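Local coordinates for thioesterase domain protein YiiD (Shewanella oneidensis, PDB 1T82) that probably acts as a thioesterase or acyltransferase of the hotdog-fold superfamily, working as a dimer, although its substrate is not established, at residues I26-S29 / E30-I34; N16-R19 / Q20-S24; G63-Y66 / T67-L71. One frame throughout, in Å; residues are numbered along the deposited sequence.

Overall arrangement
The three contacts are local ones within helices, met along the chain in the order contact 2, contact 1, contact 3. Contact 2 lies on helix 12-25 and contact 1 on the short helix 27-31 that follows, their centres about 10 Å apart. Contact 3, on helix 62-84, is centred about 11 Å from contact 1 and 16 Å from contact 2. That long helix is the one the antiparallel sheet wraps in a hotdog fold. Helices 12-25 and 27-31, with the residues that follow to Ile-34, pack on it: Trp-22, Ser-29 and Ile-34 meet Leu-71, and Met-32 meets Ser-64 and Thr-67. Contacts 1 and 3 also touch the second subunit, whereas contact 2 packs within its own chain.

Contact 1: I26-S29 / E30-I34; sequences IPVS and EFMQI
Val-28 and Met-32, a selenomethionine in this crystal, lie side by side one helical turn apart and point the same way. The CG1 methyl of Val-28 touches CE of Met-32 at 3.7 Å and its SE at 3.8 Å. The Met-32 chain stays extended beyond CG (chi2 -175°), which carries CG, SE and CE past that one methyl. The same two residues are joined through the backbone by a hydrogen bond, Met-32 N to Val-28 O, 2.9 Å. Ser-29 turns its hydroxyl back to the start of the helix instead: with chi1 at 69°, OG donates to Ile-26 O at 2.6 Å, in the carbonyl plane, and Ser-29 N gives that N-cap oxygen a second bond. Glu-30 is extended, and one water donates to both its OE1 and Pro-27 O. The helix closes in a Schellman motif: Gln-33 takes a positive phi, and Ile-34 N reaches Ser-29 O at 3.1 Å, almost in line with the carbonyl bond. Beyond this bond the Ile-34 side chain packs on Trp-22 of helix 12-25 and Leu-71 of helix 62-84, just before strand 35-40, while Phe-31 stacks on Phe-31 of the second subunit.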
# COMPACT_ATOMS: atom_id res chain seq x y z
N ILE B 26 -6.38 10.43 8.07
CA ILE B 26 -5.47 9.31 7.87
C ILE B 26 -4.07 9.64 8.38
O ILE B 26 -3.25 10.18 7.63
CB ILE B 26 -5.40 8.96 6.37
CG1 ILE B 26 -6.82 8.69 5.84
CG2 ILE B 26 -4.50 7.76 6.15
CD1 ILE B 26 -6.90 8.57 4.33
N PRO B 27 -3.78 9.32 9.65
CA PRO B 27 -2.47 9.60 10.24
C PRO B 27 -1.26 9.17 9.40
O PRO B 27 -0.24 9.86 9.38
CB PRO B 27 -2.54 8.88 11.59
CG PRO B 27 -4.01 8.99 11.93
CD PRO B 27 -4.66 8.64 10.61
N VAL B 28 -1.38 8.04 8.71
CA VAL B 28 -0.30 7.54 7.87
C VAL B 28 0.02 8.53 6.74
O VAL B 28 1.19 8.72 6.38
CB VAL B 28 -0.66 6.17 7.23
CG1 VAL B 28 0.25 5.90 6.01
CG2 VAL B 28 -0.47 5.06 8.25
N SER B 29 -1.01 9.17 6.19
CA SER B 29 -0.80 10.12 5.09
C SER B 29 -0.01 11.34 5.55
O SER B 29 0.74 11.94 4.77
CB SER B 29 -2.14 10.55 4.46
OG SER B 29 -2.91 11.36 5.33
N GLU B 30 -0.19 11.71 6.82
CA GLU B 30 0.51 12.85 7.39
C GLU B 30 1.95 12.46 7.67
O GLU B 30 2.88 13.25 7.44
CB GLU B 30 -0.18 13.27 8.69
CG GLU B 30 0.48 14.45 9.38
CD GLU B 30 -0.25 14.83 10.66
OE1 GLU B 30 -0.32 13.99 11.58
OE2 GLU B 30 -0.76 15.97 10.73
N PHE B 31 2.16 11.24 8.16
CA PHE B 31 3.52 10.80 8.44
C PHE B 31 4.30 10.71 7.13
O PHE B 31 5.47 11.09 7.07
CB PHE B 31 3.52 9.43 9.14
CG PHE B 31 4.89 8.85 9.31
CD1 PHE B 31 5.44 8.03 8.33
CD2 PHE B 31 5.66 9.17 10.43
CE1 PHE B 31 6.74 7.55 8.45
CE2 PHE B 31 6.96 8.70 10.56
CZ PHE B 31 7.50 7.88 9.57
N MSE B 32 3.64 10.24 6.08
CA MSE B 32 4.28 10.11 4.77
C MSE B 32 4.42 11.44 4.04
O MSE B 32 5.07 11.52 2.99
CB MSE B 32 3.47 9.14 3.89
CG MSE B 32 3.53 7.69 4.33
SE MSE B 32 2.62 6.54 3.08
CE MSE B 32 3.01 4.82 3.86
N GLN B 33 3.81 12.48 4.60
CA GLN B 33 3.85 13.83 4.03
C GLN B 33 3.35 13.88 2.59
O GLN B 33 3.90 14.59 1.74
CB GLN B 33 5.28 14.39 4.11
CG GLN B 33 5.76 14.58 5.55
CD GLN B 33 5.09 15.75 6.26
OE1 GLN B 33 4.07 16.28 5.80
NE2 GLN B 33 5.65 16.14 7.40
N ILE B 34 2.29 13.12 2.32
CA ILE B 34 1.70 13.09 0.98
C ILE B 34 0.88 14.36 0.77
O ILE B 34 0.10 14.76 1.63
CB ILE B 34 0.79 11.85 0.82
CG1 ILE B 34 1.62 10.59 1.07
CG2 ILE B 34 0.16 11.84 -0.57
CD1 ILE B 34 0.81 9.31 1.08
O HOH W 1 0.48 11.32 11.68

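Contact 2: N16-R19 / Q20-S24; sequences NRLR and QTWHS
Leu-18 and Trp-22 meet one turn apart on helix 12-25, the leucine lying over one face of the indole. Leu-18 CG stands above the six-membered ring, 4.0 Å from its centroid and 17° off the normal, a CH-pi contact. CD1 leans toward the pyrrole side, 3.7 Å from Trp-22 NE1, and CD2 covers the CZ2 and CH2 corner. Nearer the backbone, Leu-18 O sits over the same indole while accepting the N-H of Trp-22.

Arg-19 can be followed outward. Its CB lies beside Gln-20 N, and CG, anti to the backbone N (chi1 -163°), begins to approach His-23 CE1. A bend at chi2 brings CD over a face of the imidazole, 3.4 Å from His-23 CE1; a second bend, at chi3, then directs NE, which ends 4.5 Å from His-23 ND1, with the guanidinium plane 37° from the ring. The ring is held by its far nitrogen, since His-23 NE2 is hydrogen-bonded to Ile-34 O beyond the next helix.

In this hotdog-fold protein helix 12-25 lies against the long helix 62-84, with Trp-22 meeting Trp-74 and Leu-71 there, and both Leu-18 and Arg-19 touching Pro-36 of strand 35-40.

Thr-21 grips Arg-17 O twice, through N at 2.9 Å and OG1 at 2.7 Å, from opposite faces of the carbonyl plane; Ser-24 N and OG take Gln-20 O in the same fashion.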
# COMPACT_ATOMS: atom_id res chain seq x y z
N ASN B 16 -6.34 22.10 -1.30
CA ASN B 16 -6.01 22.29 0.10
C ASN B 16 -6.97 21.46 0.95
O ASN B 16 -6.58 20.87 1.96
CB ASN B 16 -6.10 23.77 0.48
CG ASN B 16 -4.86 24.54 0.09
OD1 ASN B 16 -4.93 25.52 -0.65
ND2 ASN B 16 -3.71 24.09 0.59
N ARG B 17 -8.23 21.43 0.53
CA ARG B 17 -9.27 20.68 1.23
C ARG B 17 -8.93 19.20 1.19
O ARG B 17 -9.09 18.48 2.17
CB ARG B 17 -10.62 20.91 0.54
CG ARG B 17 -11.79 20.21 1.23
CD ARG B 17 -12.56 21.17 2.11
NE ARG B 17 -13.19 22.24 1.33
CZ ARG B 17 -14.13 22.05 0.42
NH1 ARG B 17 -14.64 23.08 -0.24
NH2 ARG B 17 -14.57 20.82 0.17
N LEU B 18 -8.46 18.74 0.03
CA LEU B 18 -8.10 17.34 -0.14
C LEU B 18 -6.94 16.99 0.79
O LEU B 18 -6.98 15.99 1.50
CB LEU B 18 -7.71 17.07 -1.60
CG LEU B 18 -7.21 15.66 -1.93
CD1 LEU B 18 -8.26 14.63 -1.53
CD2 LEU B 18 -6.90 15.55 -3.41
N ARG B 19 -5.91 17.83 0.79
CA ARG B 19 -4.73 17.61 1.63
C ARG B 19 -5.12 17.57 3.11
O ARG B 19 -4.67 16.70 3.86
CB ARG B 19 -3.71 18.72 1.36
CG ARG B 19 -2.29 18.45 1.83
CD ARG B 19 -2.09 18.87 3.27
NE ARG B 19 -2.58 20.22 3.53
CZ ARG B 19 -2.20 21.31 2.87
NH1 ARG B 19 -2.72 22.49 3.19
NH2 ARG B 19 -1.32 21.23 1.88
N GLN B 20 -5.96 18.51 3.53
CA GLN B 20 -6.41 18.60 4.91
C GLN B 20 -7.24 17.37 5.30
O GLN B 20 -7.15 16.88 6.42
CB GLN B 20 -7.24 19.87 5.10
CG GLN B 20 -7.81 20.06 6.50
CD GLN B 20 -6.75 19.94 7.58
OE1 GLN B 20 -5.71 20.60 7.52
NE2 GLN B 20 -7.01 19.10 8.57
N THR B 21 -8.04 16.89 4.35
CA THR B 21 -8.88 15.72 4.59
C THR B 21 -7.98 14.52 4.85
O THR B 21 -8.24 13.73 5.75
CB THR B 21 -9.78 15.42 3.37
OG1 THR B 21 -10.66 16.53 3.15
CG2 THR B 21 -10.59 14.16 3.60
N TRP B 22 -6.92 14.38 4.05
CA TRP B 22 -6.00 13.27 4.23
C TRP B 22 -5.30 13.29 5.58
O TRP B 22 -5.39 12.34 6.35
CB TRP B 22 -4.92 13.25 3.14
CG TRP B 22 -5.38 12.82 1.79
CD1 TRP B 22 -6.46 12.04 1.49
CD2 TRP B 22 -4.70 13.06 0.55
NE1 TRP B 22 -6.50 11.78 0.14
CE2 TRP B 22 -5.43 12.40 -0.46
CE3 TRP B 22 -3.55 13.78 0.20
CZ2 TRP B 22 -5.05 12.43 -1.81
CZ3 TRP B 22 -3.17 13.81 -1.14
CH2 TRP B 22 -3.92 13.14 -2.12
N HIS B 23 -4.58 14.37 5.86
CA HIS B 23 -3.83 14.45 7.11
C HIS B 23 -4.68 14.44 8.37
O HIS B 23 -4.21 14.00 9.42
CB HIS B 23 -2.94 15.70 7.10
CG HIS B 23 -1.92 15.70 6.00
ND1 HIS B 23 -1.01 16.72 5.83
CD2 HIS B 23 -1.68 14.81 5.01
CE1 HIS B 23 -0.26 16.46 4.77
NE2 HIS B 23 -0.64 15.31 4.26
N SER B 24 -5.92 14.90 8.28
CA SER B 24 -6.79 14.92 9.45
C SER B 24 -7.54 13.61 9.69
O SER B 24 -7.99 13.35 10.80
CB SER B 24 -7.81 16.06 9.34
OG SER B 24 -8.76 15.82 8.31

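Contact 3: G63-Y66 / T67-L71; sequences GSIY and TIMTL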
# COMPACT_ATOMS: atom_id res chain seq x y z
N GLY B 63 5.56 -0.13 0.19
CA GLY B 63 4.30 0.20 0.84
C GLY B 63 3.94 1.66 0.67
O GLY B 63 2.78 2.01 0.52
N SER B 64 4.95 2.53 0.70
CA SER B 64 4.70 3.96 0.54
C SER B 64 4.30 4.23 -0.91
O SER B 64 3.40 5.02 -1.16
CB SER B 64 5.94 4.77 0.91
OG SER B 64 6.22 4.66 2.30
N ILE B 65 4.98 3.57 -1.84
CA ILE B 65 4.67 3.73 -3.26
C ILE B 65 3.18 3.40 -3.46
O ILE B 65 2.44 4.19 -4.03
CB ILE B 65 5.54 2.80 -4.13
CG1 ILE B 65 7.00 3.27 -4.09
CG2 ILE B 65 5.03 2.78 -5.57
CD1 ILE B 65 7.96 2.38 -4.87
N TYR B 66 2.76 2.24 -2.97
CA TYR B 66 1.37 1.82 -3.10
C TYR B 66 0.42 2.81 -2.43
O TYR B 66 -0.60 3.21 -3.01
CB TYR B 66 1.15 0.45 -2.47
CG TYR B 66 -0.30 0.01 -2.48
CD1 TYR B 66 -0.82 -0.71 -3.56
CD2 TYR B 66 -1.16 0.32 -1.42
CE1 TYR B 66 -2.15 -1.12 -3.58
CE2 TYR B 66 -2.50 -0.07 -1.44
CZ TYR B 66 -2.98 -0.79 -2.51
OH TYR B 66 -4.29 -1.21 -2.52
N THR B 67 0.75 3.20 -1.21
CA THR B 67 -0.12 4.11 -0.48
C THR B 67 -0.32 5.44 -1.17
O THR B 67 -1.45 5.93 -1.26
CB THR B 67 0.40 4.35 0.95
OG1 THR B 67 0.39 3.11 1.67
CG2 THR B 67 -0.49 5.35 1.67
N ILE B 68 0.75 6.05 -1.68
CA ILE B 68 0.58 7.33 -2.35
C ILE B 68 -0.26 7.16 -3.62
O ILE B 68 -1.07 8.02 -3.95
CB ILE B 68 1.95 8.01 -2.68
CG1 ILE B 68 1.72 9.35 -3.36
CG2 ILE B 68 2.79 7.12 -3.56
CD1 ILE B 68 2.97 10.21 -3.44
N MSE B 69 -0.08 6.04 -4.31
CA MSE B 69 -0.86 5.82 -5.53
C MSE B 69 -2.33 5.59 -5.21
O MSE B 69 -3.19 6.12 -5.88
CB MSE B 69 -0.28 4.63 -6.32
CG MSE B 69 1.13 4.92 -6.80
SE MSE B 69 2.00 3.49 -7.76
CE MSE B 69 1.59 4.03 -9.57
N THR B 70 -2.62 4.82 -4.17
CA THR B 70 -4.01 4.60 -3.83
C THR B 70 -4.68 5.88 -3.34
O THR B 70 -5.85 6.11 -3.62
CB THR B 70 -4.19 3.47 -2.79
OG1 THR B 70 -5.59 3.18 -2.68
CG2 THR B 70 -3.65 3.89 -1.44
N LEU B 71 -3.95 6.73 -2.61
CA LEU B 71 -4.53 7.99 -2.15
C LEU B 71 -4.75 8.94 -3.32
O LEU B 71 -5.68 9.75 -3.30
CB LEU B 71 -3.65 8.66 -1.08
CG LEU B 71 -3.76 8.08 0.33
CD1 LEU B 71 -2.64 8.65 1.19
CD2 LEU B 71 -5.12 8.43 0.94
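Gly-63 and Thr-67 open a buried run of the long helix 62-84, the helix that the curved antiparallel sheet wraps in the hotdog fold. Gly-63 O takes two bonds from Thr-67, both at 2.9 Å, one from N and one from OG1, which reach it from opposite faces of its carbonyl plane. With chi1 at -63° the hydroxyl lies beside its own backbone N, from where both donors reach the same oxygen.

Ser-64 follows. Its O accepts Ile-68 N almost straight, with an N-H...O angle of 170°, while its OG is hydrogen-bonded to Asn-53 ND2. Ile-68 CG2, between its backbone N and carbonyl carbon, lies close to both Ile-65 O (3.0 Å) and Ser-64 O (3.2 Å).

Ile-65 comes next and runs side by side with Met-69, a selenomethionine here, both pointing the same way. The touching atoms are Ile-65 CG2 and Met-69 SE, 3.8 Å apart. Both side chains press on the sheet, reaching Leu-135 of strand 127-137 and Ala-143 of strand 140-152.

Tyr-66 ends the segment at the dimer interface: its ring stacks on Tyr-66 of the second subunit and its OH is hydrogen-bonded to Tyr-99 OH of that subunit. Within the helix the ring crosses Thr-70 at a slant, Tyr-66 CE2 lying 4.1 Å from Thr-70 CG2, and Tyr-66 O receives Thr-70 N at 2.8 Å.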